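PDB 7MIE: PlzA from Borrelia burgdorferi, which binds the second messenger c-di-GMP through a PilZ-type beta domain and probably acts as a c-di-GMP receptor in signalling. Local coordinates for residues A[183-188]-A[201-206]; A[189-194]-A[230-235]; A[210-215]-A[259-264]. All blocks are in the same frame, centred on the assembly; numbering follows the deposited sequence.

Contact 1 of 3, residues A[183-188]-A[201-206]; sequences LKIDSD and CLIKDL. With C2E (9,9'-[(2R,3R,3aS,5S,7aR,9R,10R,10aS,12S,14aR)-3,5,10,12-tetrahydroxy-5,12-dioxidooctahydro-2H,7H-difuro[3,2-d:3',2'-j][1,3,7,9,2,8]tetraoxadiphosphacyclododecine-2,9-diyl]bis(2-amino-1,9-dihydro-6H-purin-6-one)), chain C.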
loop_
_atom_site.group_PDB
_atom_site.type_symbol
_atom_site.label_atom_id
_atom_site.label_comp_id
_atom_site.label_asym_id
_atom_site.label_seq_id
_atom_site.Cartn_x
_atom_site.Cartn_y
_atom_site.Cartn_z
ATOM N N LEU A 183 10.168 -9.448 6.616
ATOM C CA LEU A 183 8.741 -9.583 6.910
ATOM C C LEU A 183 8.522 -9.843 8.395
ATOM O O LEU A 183 9.324 -10.523 9.030
ATOM C CB LEU A 183 8.232 -10.802 6.161
ATOM C CG LEU A 183 7.870 -10.567 4.703
ATOM C CD1 LEU A 183 7.706 -11.926 4.043
ATOM C CD2 LEU A 183 6.591 -9.715 4.578
ATOM N N LYS A 184 7.418 -9.332 8.934
ATOM C CA LYS A 184 7.155 -9.512 10.358
ATOM C C LYS A 184 6.352 -10.791 10.557
ATOM O O LYS A 184 5.389 -10.796 11.327
ATOM C CB LYS A 184 6.384 -8.324 10.944
ATOM C CG LYS A 184 7.027 -6.951 10.805
ATOM C CD LYS A 184 8.260 -6.735 11.670
ATOM C CE LYS A 184 9.210 -5.691 11.115
ATOM N NZ LYS A 184 10.627 -6.076 11.340
ATOM N N ILE A 185 6.718 -11.850 9.821
ATOM C CA ILE A 185 6.244 -13.204 10.080
ATOM C C ILE A 185 7.463 -14.062 10.398
ATOM O O ILE A 185 8.561 -13.710 10.019
ATOM C CB ILE A 185 5.439 -13.807 8.906
ATOM C CG1 ILE A 185 6.314 -14.098 7.687
ATOM C CG2 ILE A 185 4.239 -12.931 8.546
ATOM C CD1 ILE A 185 5.619 -14.963 6.646
ATOM N N ASP A 186 7.241 -15.197 11.069
ATOM C CA ASP A 186 8.309 -15.931 11.734
ATOM C C ASP A 186 8.919 -16.965 10.800
ATOM O O ASP A 186 10.116 -17.263 10.866
ATOM C CB ASP A 186 7.770 -16.644 12.980
ATOM C CG ASP A 186 7.590 -15.713 14.164
ATOM O OD1 ASP A 186 8.247 -14.651 14.185
ATOM O OD2 ASP A 186 6.805 -16.062 15.059
ATOM N N SER A 187 8.059 -17.567 9.984
ATOM C CA SER A 187 8.460 -18.644 9.108
ATOM C C SER A 187 7.513 -18.675 7.921
ATOM O O SER A 187 6.561 -17.894 7.863
ATOM C CB SER A 187 8.417 -19.984 9.830
ATOM O OG SER A 187 7.099 -20.512 9.784
ATOM N N ASP A 188 7.816 -19.612 7.017
ATOM C CA ASP A 188 7.072 -19.899 5.808
ATOM C C ASP A 188 5.887 -20.828 6.061
ATOM O O ASP A 188 5.206 -21.218 5.113
ATOM C CB ASP A 188 8.020 -20.435 4.735
ATOM C CG ASP A 188 8.597 -21.822 4.981
ATOM O OD1 ASP A 188 8.451 -22.358 6.109
ATOM O OD2 ASP A 188 9.174 -22.359 4.036
ATOM N N CYS A 201 0.794 -25.950 4.659
ATOM C CA CYS A 201 1.407 -25.586 3.393
ATOM C C CYS A 201 2.654 -24.752 3.668
ATOM O O CYS A 201 2.871 -24.342 4.803
ATOM C CB CYS A 201 0.403 -24.888 2.475
ATOM S SG CYS A 201 -0.181 -23.283 3.087
ATOM N N LEU A 202 3.474 -24.527 2.635
ATOM C CA LEU A 202 4.591 -23.597 2.755
ATOM C C LEU A 202 4.299 -22.364 1.891
ATOM O O LEU A 202 3.881 -22.508 0.746
ATOM C CB LEU A 202 5.894 -24.281 2.316
ATOM C CG LEU A 202 6.334 -25.474 3.171
ATOM C CD1 LEU A 202 7.726 -25.946 2.783
ATOM C CD2 LEU A 202 6.268 -25.131 4.655
ATOM N N ILE A 203 4.496 -21.161 2.452
ATOM C CA ILE A 203 4.372 -19.947 1.634
ATOM C C ILE A 203 5.592 -19.841 0.700
ATOM O O ILE A 203 6.733 -19.833 1.171
ATOM C CB ILE A 203 4.224 -18.677 2.502
ATOM C CG1 ILE A 203 3.159 -18.809 3.607
ATOM C CG2 ILE A 203 3.987 -17.461 1.587
ATOM C CD1 ILE A 203 3.245 -17.743 4.679
ATOM N N LYS A 204 5.340 -19.694 -0.609
ATOM C CA LYS A 204 6.383 -19.490 -1.609
ATOM C C LYS A 204 6.490 -18.020 -2.012
ATOM O O LYS A 204 7.599 -17.550 -2.239
ATOM C CB LYS A 204 6.170 -20.388 -2.829
ATOM C CG LYS A 204 6.132 -21.881 -2.515
ATOM C CD LYS A 204 7.165 -22.356 -1.488
ATOM C CE LYS A 204 8.582 -22.477 -2.025
ATOM N NZ LYS A 204 9.534 -22.971 -0.988
ATOM N N ASP A 205 5.351 -17.309 -2.120
ATOM C CA ASP A 205 5.387 -15.875 -2.367
ATOM C C ASP A 205 4.131 -15.204 -1.818
ATOM O O ASP A 205 3.110 -15.872 -1.588
ATOM C CB ASP A 205 5.717 -15.539 -3.834
ATOM C CG ASP A 205 4.658 -15.878 -4.874
ATOM O OD1 ASP A 205 3.519 -15.466 -4.685
ATOM O OD2 ASP A 205 5.010 -16.543 -5.915
ATOM N N LEU A 206 4.264 -13.902 -1.556
ATOM C CA LEU A 206 3.171 -13.076 -1.034
ATOM C C LEU A 206 3.081 -11.779 -1.832
ATOM O O LEU A 206 4.095 -11.242 -2.270
ATOM C CB LEU A 206 3.437 -12.687 0.430
ATOM C CG LEU A 206 3.407 -13.817 1.466
ATOM C CD1 LEU A 206 3.746 -13.270 2.864
ATOM C CD2 LEU A 206 2.004 -14.454 1.488
HETATM P P1 C2E C . -6.211 -12.909 -11.390
HETATM O O2P C2E C . -5.745 -14.191 -11.934
HETATM O O1P C2E C . -7.662 -12.689 -11.044
HETATM O "O5'" C2E C . -5.465 -12.799 -9.970
HETATM C "C5'" C2E C . -5.829 -11.713 -9.101
HETATM C "C4'" C2E C . -4.734 -11.500 -8.082
HETATM O "O4'" C2E C . -4.519 -12.721 -7.339
HETATM C "C3'" C2E C . -3.351 -11.180 -8.656
HETATM O "O3'" C2E C . -3.315 -9.782 -8.921
HETATM C "C2'" C2E C . -2.500 -11.451 -7.385
HETATM O "O2'" C2E C . -2.695 -10.405 -6.453
HETATM C "C1'" C2E C . -3.204 -12.692 -6.811
HETATM N N9 C2E C . -2.524 -13.925 -7.177
HETATM C C8 C2E C . -2.903 -14.914 -8.056
HETATM N N7 C2E C . -2.040 -15.889 -8.139
HETATM C C5 C2E C . -1.007 -15.491 -7.284
HETATM C C6 C2E C . 0.221 -16.120 -6.977
HETATM O O6 C2E C . 0.674 -17.160 -7.479
HETATM N N1 C2E C . 0.970 -15.354 -6.065
HETATM C C2 C2E C . 0.570 -14.155 -5.511
HETATM N N2 C2E C . 1.411 -13.537 -4.654
HETATM N N3 C2E C . -0.581 -13.558 -5.799
HETATM C C4 C2E C . -1.308 -14.291 -6.688
HETATM P P11 C2E C . -2.156 -9.240 -9.915
HETATM O O21 C2E C . -2.275 -7.757 -9.814
HETATM O O11 C2E C . -0.865 -9.874 -9.471
HETATM O O5A C2E C . -2.577 -9.883 -11.334
HETATM C C5A C2E C . -3.690 -9.232 -11.997
HETATM C C4A C2E C . -4.146 -10.109 -13.129
HETATM O O4A C2E C . -3.095 -10.226 -14.116
HETATM C C3A C2E C . -4.447 -11.552 -12.721
HETATM O O3A C2E C . -5.757 -11.566 -12.158
HETATM C C2A C2E C . -4.292 -12.261 -14.064
HETATM O O2A C2E C . -5.419 -12.073 -14.907
HETATM C C1A C2E C . -3.059 -11.534 -14.614
HETATM N N91 C2E C . -1.794 -12.178 -14.314
HETATM C C81 C2E C . -0.833 -11.772 -13.411
HETATM N N71 C2E C . 0.189 -12.589 -13.386
HETATM C C51 C2E C . -0.103 -13.576 -14.331
HETATM C C61 C2E C . 0.638 -14.719 -14.753
HETATM O O61 C2E C . 1.754 -15.120 -14.403
HETATM N N11 C2E C . -0.042 -15.430 -15.738
HETATM C C21 C2E C . -1.292 -15.134 -16.220
HETATM N N21 C2E C . -1.769 -15.966 -17.162
HETATM N N31 C2E C . -1.975 -14.044 -15.869
HETATM C C41 C2E C . -1.326 -13.324 -14.902
HETATM O O HOH W 1 9.031 -21.168 1.703
#
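D188 and L202 meet at a slant: the carboxylate of D188 lies across the isobutyl end of L202, OD1 standing 3.8 Å from L202 CD2. A chi1 of 69°, with CG between the backbone N and the carbonyl carbon, turns the carboxylate toward L202. Its other oxygen is held by water, which gives one hydrogen to D188 OD2 at 2.6 Å and the other to I203 O at 2.7 Å, and accepts a longer bond from K204 NZ. The lysine is thus coupled to the aspartate through solvent, D188 OD2 and K204 NZ being 5.1 Å apart. The single direct hydrogen bond between 183-188 and 201-206 runs from I203 N to D188 O, 2.8 Å long, nearly straight at 171° and in the carbonyl plane. Further along, I185 and I203 point their ends at each other, CD1 to CD1 at 4.2 Å, and L183 CD1 approaches L206 CD1. D205 OD1 accepts from both N1 and N2 of one guanine of c-di-GMP, each bond 2.9 Å; R168, R172 and S207 also hydrogen-bond the ligand. The backbones of K204 and D205 both bond to the single residue L212, a classic bulge at the ligand-binding aspartate. The loop 183-188 leads from helix 177-182 to strand 189-193 and lies beside strand 198-207, while helix 273-283 packs on L183, I185 and L206 through Y282, L278 and Y275.

Contact 2 of 3, residues A[189-194]-A[230-235]; sequences KAFIKF and IFSFEF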
loop_
_atom_site.group_PDB
_atom_site.type_symbol
_atom_site.label_atom_id
_atom_site.label_comp_id
_atom_site.label_asym_id
_atom_site.label_seq_id
_atom_site.Cartn_x
_atom_site.Cartn_y
_atom_site.Cartn_z
ATOM N N LYS A 189 5.634 -21.196 7.325
ATOM C CA LYS A 189 4.594 -22.187 7.568
ATOM C C LYS A 189 3.233 -21.506 7.610
ATOM O O LYS A 189 3.072 -20.483 8.261
ATOM C CB LYS A 189 4.825 -22.945 8.878
ATOM C CG LYS A 189 6.016 -23.895 8.885
ATOM C CD LYS A 189 5.937 -24.902 10.015
ATOM C CE LYS A 189 7.303 -25.289 10.539
ATOM N NZ LYS A 189 7.991 -24.123 11.144
ATOM N N ALA A 190 2.263 -22.094 6.906
ATOM C CA ALA A 190 0.904 -21.579 6.900
ATOM C C ALA A 190 -0.083 -22.738 6.776
ATOM O O ALA A 190 0.312 -23.907 6.764
ATOM C CB ALA A 190 0.713 -20.579 5.775
ATOM N N PHE A 191 -1.365 -22.376 6.677
ATOM C CA PHE A 191 -2.454 -23.331 6.594
ATOM C C PHE A 191 -3.401 -22.898 5.490
ATOM O O PHE A 191 -3.599 -21.701 5.282
ATOM C CB PHE A 191 -3.227 -23.389 7.917
ATOM C CG PHE A 191 -2.432 -23.903 9.090
ATOM C CD1 PHE A 191 -2.102 -25.249 9.193
ATOM C CD2 PHE A 191 -2.013 -23.046 10.094
ATOM C CE1 PHE A 191 -1.355 -25.728 10.262
ATOM C CE2 PHE A 191 -1.276 -23.523 11.171
ATOM C CZ PHE A 191 -0.951 -24.864 11.257
ATOM N N ILE A 192 -3.978 -23.899 4.820
ATOM C CA ILE A 192 -5.032 -23.752 3.837
ATOM C C ILE A 192 -6.242 -24.558 4.322
ATOM O O ILE A 192 -6.090 -25.720 4.698
ATOM C CB ILE A 192 -4.490 -24.243 2.473
ATOM C CG1 ILE A 192 -3.546 -23.211 1.852
ATOM C CG2 ILE A 192 -5.613 -24.599 1.513
ATOM C CD1 ILE A 192 -4.222 -21.912 1.462
ATOM N N LYS A 193 -7.423 -23.920 4.339
ATOM C CA LYS A 193 -8.688 -24.540 4.713
ATOM C C LYS A 193 -9.670 -24.464 3.548
ATOM O O LYS A 193 -9.920 -23.380 3.021
ATOM C CB LYS A 193 -9.344 -23.761 5.852
ATOM C CG LYS A 193 -8.778 -24.011 7.239
ATOM C CD LYS A 193 -9.682 -23.550 8.362
ATOM C CE LYS A 193 -9.773 -22.042 8.480
ATOM N NZ LYS A 193 -8.565 -21.457 9.106
ATOM N N PHE A 194 -10.244 -25.615 3.176
ATOM C CA PHE A 194 -11.306 -25.687 2.187
ATOM C C PHE A 194 -11.941 -27.073 2.239
ATOM O O PHE A 194 -11.241 -28.062 2.479
ATOM C CB PHE A 194 -10.770 -25.419 0.777
ATOM C CG PHE A 194 -10.056 -26.578 0.131
ATOM C CD1 PHE A 194 -8.714 -26.824 0.390
ATOM C CD2 PHE A 194 -10.726 -27.426 -0.742
ATOM C CE1 PHE A 194 -8.057 -27.897 -0.198
ATOM C CE2 PHE A 194 -10.069 -28.498 -1.332
ATOM C CZ PHE A 194 -8.738 -28.732 -1.057
ATOM N N ILE A 230 -9.543 -20.500 2.874
ATOM C CA ILE A 230 -9.100 -19.568 3.887
ATOM C C ILE A 230 -7.614 -19.843 4.088
ATOM O O ILE A 230 -7.203 -20.978 4.341
ATOM C CB ILE A 230 -9.928 -19.662 5.192
ATOM C CG1 ILE A 230 -11.381 -19.229 4.966
ATOM C CG2 ILE A 230 -9.280 -18.836 6.291
ATOM C CD1 ILE A 230 -12.364 -19.755 5.983
ATOM N N PHE A 231 -6.811 -18.800 3.849
ATOM C CA PHE A 231 -5.369 -18.880 4.031
ATOM C C PHE A 231 -5.047 -18.253 5.372
ATOM O O PHE A 231 -5.539 -17.180 5.690
ATOM C CB PHE A 231 -4.691 -18.114 2.883
ATOM C CG PHE A 231 -3.218 -17.804 3.022
ATOM C CD1 PHE A 231 -2.281 -18.825 3.006
ATOM C CD2 PHE A 231 -2.769 -16.487 3.096
ATOM C CE1 PHE A 231 -0.922 -18.532 3.065
ATOM C CE2 PHE A 231 -1.408 -16.195 3.152
ATOM C CZ PHE A 231 -0.494 -17.223 3.146
ATOM N N SER A 232 -4.213 -18.934 6.161
ATOM C CA SER A 232 -3.899 -18.397 7.465
ATOM C C SER A 232 -2.475 -18.741 7.869
ATOM O O SER A 232 -1.867 -19.711 7.384
ATOM C CB SER A 232 -4.920 -18.879 8.506
ATOM O OG SER A 232 -4.724 -20.256 8.772
ATOM N N PHE A 233 -1.950 -17.900 8.754
ATOM C CA PHE A 233 -0.662 -18.171 9.367
ATOM C C PHE A 233 -0.591 -17.508 10.737
ATOM O O PHE A 233 -1.280 -16.529 11.008
ATOM C CB PHE A 233 0.473 -17.633 8.493
ATOM C CG PHE A 233 0.268 -16.218 7.999
ATOM C CD1 PHE A 233 -0.407 -15.971 6.805
ATOM C CD2 PHE A 233 0.799 -15.135 8.689
ATOM C CE1 PHE A 233 -0.561 -14.669 6.337
ATOM C CE2 PHE A 233 0.649 -13.837 8.215
ATOM C CZ PHE A 233 -0.028 -13.603 7.035
ATOM N N GLU A 234 0.308 -18.023 11.580
ATOM C CA GLU A 234 0.436 -17.512 12.936
ATOM C C GLU A 234 0.962 -16.092 12.843
ATOM O O GLU A 234 1.838 -15.799 12.030
ATOM C CB GLU A 234 1.397 -18.378 13.752
ATOM C CG GLU A 234 0.895 -19.795 13.970
ATOM C CD GLU A 234 0.301 -20.114 15.335
ATOM O OE1 GLU A 234 0.331 -21.301 15.720
ATOM O OE2 GLU A 234 -0.220 -19.188 16.001
ATOM N N PHE A 235 0.372 -15.220 13.651
ATOM C CA PHE A 235 0.732 -13.817 13.659
ATOM C C PHE A 235 0.281 -13.227 14.989
ATOM O O PHE A 235 -0.791 -13.581 15.483
ATOM C CB PHE A 235 0.093 -13.100 12.467
ATOM C CG PHE A 235 0.626 -11.714 12.194
ATOM C CD1 PHE A 235 1.942 -11.516 11.804
ATOM C CD2 PHE A 235 -0.195 -10.603 12.333
ATOM C CE1 PHE A 235 2.424 -10.239 11.565
ATOM C CE2 PHE A 235 0.286 -9.328 12.074
ATOM C CZ PHE A 235 1.596 -9.149 11.689
HETATM O O HOH W 2 1.908 -20.023 10.668
HETATM O O HOH W 3 -6.856 -21.634 7.010
#
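K193 and I230 form a hydrogen-bonded antiparallel pair, and the lysine chain bends back over its partner. K193 CB lies 3.8 Å from I230 O; further out, K193 CE comes to 3.9 Å from I230 CG2. The turns at chi3 (-71°) and chi4 (-76°) fold the chain so that NZ, too, stays beside that methyl while giving a hydrogen bond to a water 2.7 Å away. This water donates to I230 O and S232 OG, so the ammonium is linked to the neighbouring strand through solvent. S232 OG has a further hydrogen-bond partner in E239 and sits at the edge of the F191 ring, near its plane and 4.1 Å from F191 CD2. K198 makes a cation-pi contact with F191. I192 and F231 belong to the opposite, apolar face, where I192 CD1 reaches the edge of the F231 ring, 4.0 Å from F231 CD1. A190 CB adds a contact to the same ring, 3.8 Å from F231 CE1. Four backbone bonds, two each for F191-S232 and K193-I230, fix the register; the strand directions differ by 157°. This is an antiparallel strand pair of the PilZ-type sheet, its side chains alternating between a mixed face (F191, K193, I230, S232) and an apolar one packed on strand 210-215.

Contact 3 of 3, residues A[210-215]-A[259-264]; sequences GALVIS and VFALGI. With C2E (9,9'-[(2R,3R,3aS,5S,7aR,9R,10R,10aS,12S,14aR)-3,5,10,12-tetrahydroxy-5,12-dioxidooctahydro-2H,7H-difuro[3,2-d:3',2'-j][1,3,7,9,2,8]tetraoxadiphosphacyclododecine-2,9-diyl]bis(2-amino-1,9-dihydro-6H-purin-6-one)), chain C.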
loop_
_atom_site.group_PDB
_atom_site.type_symbol
_atom_site.label_atom_id
_atom_site.label_comp_id
_atom_site.label_asym_id
_atom_site.label_seq_id
_atom_site.Cartn_x
_atom_site.Cartn_y
_atom_site.Cartn_z
ATOM N N GLY A 210 -2.553 -11.586 -2.918
ATOM C CA GLY A 210 -2.634 -13.046 -2.879
ATOM C C GLY A 210 -1.333 -13.714 -2.445
ATOM O O GLY A 210 -0.458 -13.067 -1.869
ATOM N N ALA A 211 -1.191 -15.005 -2.792
ATOM C CA ALA A 211 -0.097 -15.820 -2.301
ATOM C C ALA A 211 0.068 -17.031 -3.197
ATOM O O ALA A 211 -0.869 -17.419 -3.887
ATOM C CB ALA A 211 -0.355 -16.271 -0.867
ATOM N N LEU A 212 1.283 -17.578 -3.221
ATOM C CA LEU A 212 1.488 -18.892 -3.811
ATOM C C LEU A 212 1.945 -19.786 -2.677
ATOM O O LEU A 212 2.820 -19.379 -1.911
ATOM C CB LEU A 212 2.580 -18.837 -4.890
ATOM C CG LEU A 212 2.929 -20.196 -5.521
ATOM C CD1 LEU A 212 1.770 -20.755 -6.358
ATOM C CD2 LEU A 212 4.163 -20.070 -6.401
ATOM N N VAL A 213 1.304 -20.962 -2.531
ATOM C CA VAL A 213 1.682 -21.882 -1.476
ATOM C C VAL A 213 1.920 -23.255 -2.106
ATOM O O VAL A 213 1.395 -23.550 -3.169
ATOM C CB VAL A 213 0.615 -21.979 -0.372
ATOM C CG1 VAL A 213 0.380 -20.630 0.314
ATOM C CG2 VAL A 213 -0.690 -22.553 -0.928
ATOM N N ILE A 214 2.754 -24.050 -1.436
ATOM C CA ILE A 214 3.034 -25.420 -1.837
ATOM C C ILE A 214 2.494 -26.356 -0.759
ATOM O O ILE A 214 2.585 -26.048 0.428
ATOM C CB ILE A 214 4.548 -25.597 -2.069
ATOM C CG1 ILE A 214 4.919 -25.133 -3.476
ATOM C CG2 ILE A 214 4.998 -27.028 -1.797
ATOM C CD1 ILE A 214 6.324 -25.484 -3.911
ATOM N N SER A 215 1.898 -27.481 -1.185
ATOM C CA SER A 215 1.528 -28.526 -0.238
ATOM C C SER A 215 1.146 -29.820 -0.953
ATOM O O SER A 215 1.453 -30.003 -2.134
ATOM C CB SER A 215 0.426 -28.068 0.693
ATOM O OG SER A 215 -0.844 -28.550 0.274
ATOM N N VAL A 259 4.366 -32.503 -5.339
ATOM C CA VAL A 259 3.603 -31.505 -4.523
ATOM C C VAL A 259 2.815 -30.583 -5.456
ATOM O O VAL A 259 3.093 -30.522 -6.654
ATOM C CB VAL A 259 4.527 -30.709 -3.578
ATOM C CG1 VAL A 259 4.914 -31.508 -2.342
ATOM C CG2 VAL A 259 5.757 -30.159 -4.289
ATOM N N PHE A 260 1.839 -29.863 -4.884
ATOM C CA PHE A 260 0.932 -29.012 -5.639
ATOM C C PHE A 260 1.188 -27.549 -5.270
ATOM O O PHE A 260 1.212 -27.198 -4.093
ATOM C CB PHE A 260 -0.526 -29.403 -5.358
ATOM C CG PHE A 260 -0.822 -30.885 -5.318
ATOM C CD1 PHE A 260 -0.661 -31.616 -4.146
ATOM C CD2 PHE A 260 -1.287 -31.552 -6.442
ATOM C CE1 PHE A 260 -0.944 -32.977 -4.104
ATOM C CE2 PHE A 260 -1.569 -32.911 -6.402
ATOM C CZ PHE A 260 -1.397 -33.622 -5.233
ATOM N N ALA A 261 1.401 -26.713 -6.290
ATOM C CA ALA A 261 1.588 -25.281 -6.111
ATOM C C ALA A 261 0.271 -24.586 -6.420
ATOM O O ALA A 261 -0.220 -24.657 -7.542
ATOM C CB ALA A 261 2.704 -24.760 -6.997
ATOM N N LEU A 262 -0.243 -23.852 -5.433
ATOM C CA LEU A 262 -1.571 -23.278 -5.494
ATOM C C LEU A 262 -1.476 -21.748 -5.437
ATOM O O LEU A 262 -1.041 -21.214 -4.428
ATOM C CB LEU A 262 -2.312 -23.801 -4.257
ATOM C CG LEU A 262 -3.730 -23.272 -4.058
ATOM C CD1 LEU A 262 -4.644 -23.734 -5.182
ATOM C CD2 LEU A 262 -4.292 -23.709 -2.707
ATOM N N GLY A 263 -1.904 -21.074 -6.512
ATOM C CA GLY A 263 -2.018 -19.617 -6.556
ATOM C C GLY A 263 -3.369 -19.166 -6.001
ATOM O O GLY A 263 -4.387 -19.776 -6.316
ATOM N N ILE A 264 -3.378 -18.116 -5.163
ATOM C CA ILE A 264 -4.564 -17.678 -4.444
ATOM C C ILE A 264 -4.747 -16.182 -4.662
ATOM O O ILE A 264 -3.793 -15.422 -4.534
ATOM C CB ILE A 264 -4.387 -17.938 -2.929
ATOM C CG1 ILE A 264 -4.131 -19.424 -2.629
ATOM C CG2 ILE A 264 -5.566 -17.352 -2.136
ATOM C CD1 ILE A 264 -3.597 -19.702 -1.234
HETATM P P1 C2E C . -6.211 -12.909 -11.390
HETATM O O2P C2E C . -5.745 -14.191 -11.934
HETATM O O1P C2E C . -7.662 -12.689 -11.044
HETATM O "O5'" C2E C . -5.465 -12.799 -9.970
HETATM C "C5'" C2E C . -5.829 -11.713 -9.101
HETATM C "C4'" C2E C . -4.734 -11.500 -8.082
HETATM O "O4'" C2E C . -4.519 -12.721 -7.339
HETATM C "C3'" C2E C . -3.351 -11.180 -8.656
HETATM O "O3'" C2E C . -3.315 -9.782 -8.921
HETATM C "C2'" C2E C . -2.500 -11.451 -7.385
HETATM O "O2'" C2E C . -2.695 -10.405 -6.453
HETATM C "C1'" C2E C . -3.204 -12.692 -6.811
HETATM N N9 C2E C . -2.524 -13.925 -7.177
HETATM C C8 C2E C . -2.903 -14.914 -8.056
HETATM N N7 C2E C . -2.040 -15.889 -8.139
HETATM C C5 C2E C . -1.007 -15.491 -7.284
HETATM C C6 C2E C . 0.221 -16.120 -6.977
HETATM O O6 C2E C . 0.674 -17.160 -7.479
HETATM N N1 C2E C . 0.970 -15.354 -6.065
HETATM C C2 C2E C . 0.570 -14.155 -5.511
HETATM N N2 C2E C . 1.411 -13.537 -4.654
HETATM N N3 C2E C . -0.581 -13.558 -5.799
HETATM C C4 C2E C . -1.308 -14.291 -6.688
HETATM P P11 C2E C . -2.156 -9.240 -9.915
HETATM O O21 C2E C . -2.275 -7.757 -9.814
HETATM O O11 C2E C . -0.865 -9.874 -9.471
HETATM O O5A C2E C . -2.577 -9.883 -11.334
HETATM C C5A C2E C . -3.690 -9.232 -11.997
HETATM C C4A C2E C . -4.146 -10.109 -13.129
HETATM O O4A C2E C . -3.095 -10.226 -14.116
HETATM C C3A C2E C . -4.447 -11.552 -12.721
HETATM O O3A C2E C . -5.757 -11.566 -12.158
HETATM C C2A C2E C . -4.292 -12.261 -14.064
HETATM O O2A C2E C . -5.419 -12.073 -14.907
HETATM C C1A C2E C . -3.059 -11.534 -14.614
HETATM N N91 C2E C . -1.794 -12.178 -14.314
HETATM C C81 C2E C . -0.833 -11.772 -13.411
HETATM N N71 C2E C . 0.189 -12.589 -13.386
HETATM C C51 C2E C . -0.103 -13.576 -14.331
HETATM C C61 C2E C . 0.638 -14.719 -14.753
HETATM O O61 C2E C . 1.754 -15.120 -14.403
HETATM N N11 C2E C . -0.042 -15.430 -15.738
HETATM C C21 C2E C . -1.292 -15.134 -16.220
HETATM N N21 C2E C . -1.769 -15.966 -17.162
HETATM N N31 C2E C . -1.975 -14.044 -15.869
HETATM C C41 C2E C . -1.326 -13.324 -14.902
#
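V213 and L262 stand side by side on the face that carries A211, V213 and I264, whose side chains are buried; V213 CG2 lies 3.9 Å from L262 CB and also touches I264 CD1. F231, I192 and C201 also pack on V213, and L229 covers L262 and I264. On the other face L212 carries CG anti to the backbone N (chi1 177°), which lays CD1 over the neighbouring backbone, 3.4 Å from L262 O. The frame is a regular antiparallel pair of strands, 159° between their directions, with six backbone bonds in the pairs A211-I264, V213-L262 and S215-F260. In this PilZ-type sheet the end holding G210 and G263 is also part of the c-di-GMP pocket. There a guanine lies flat over the backbone of both strands, on the face that carries L212, its C2 3.3 Å from A211 N and its N9 3.3 Å from I264 O. G263 CA comes within 3.8 Å of the guanine O6, an approach allowed by the missing side chain: a CB would point to the guanine's side, about 3.2 Å from O6. At the far end the backbone pairing stays tight, F260 N to S215 O being 2.8 Å and 177° at the hydrogen, but the side chains are looser. V259 and F260 are exposed, I214 and S215 partly so; I214 and V259 touch through their CG2 methyls at 4.1 Å, and the F260 ring meets S215 O with an edge.

In the fold
All three contacts reach one antiparallel sheet, contact 1 through a loop laid against its strand 198-207; their centres are 10 to 12 Å apart. Contact 1 is the most buried and joins loop to strand by a single direct backbone bond plus apolar ends and a water; contacts 2 and 3 are partly buried strand pairs with four and six backbone bonds. Strand 198-207 lies between strands 189-193 and 210-215, tying contact 1 to both: C201 N pairs with A190 O, and K204 N with L212 O. Contacts 2 and 3 share an apolar core where I192 meets I264 and F231 meets V213. Contacts 1 and 3 both touch c-di-GMP, one through a carboxylate, the other mainly through backbone; the F231 side chain of contact 2 is about 9 Å from the ligand.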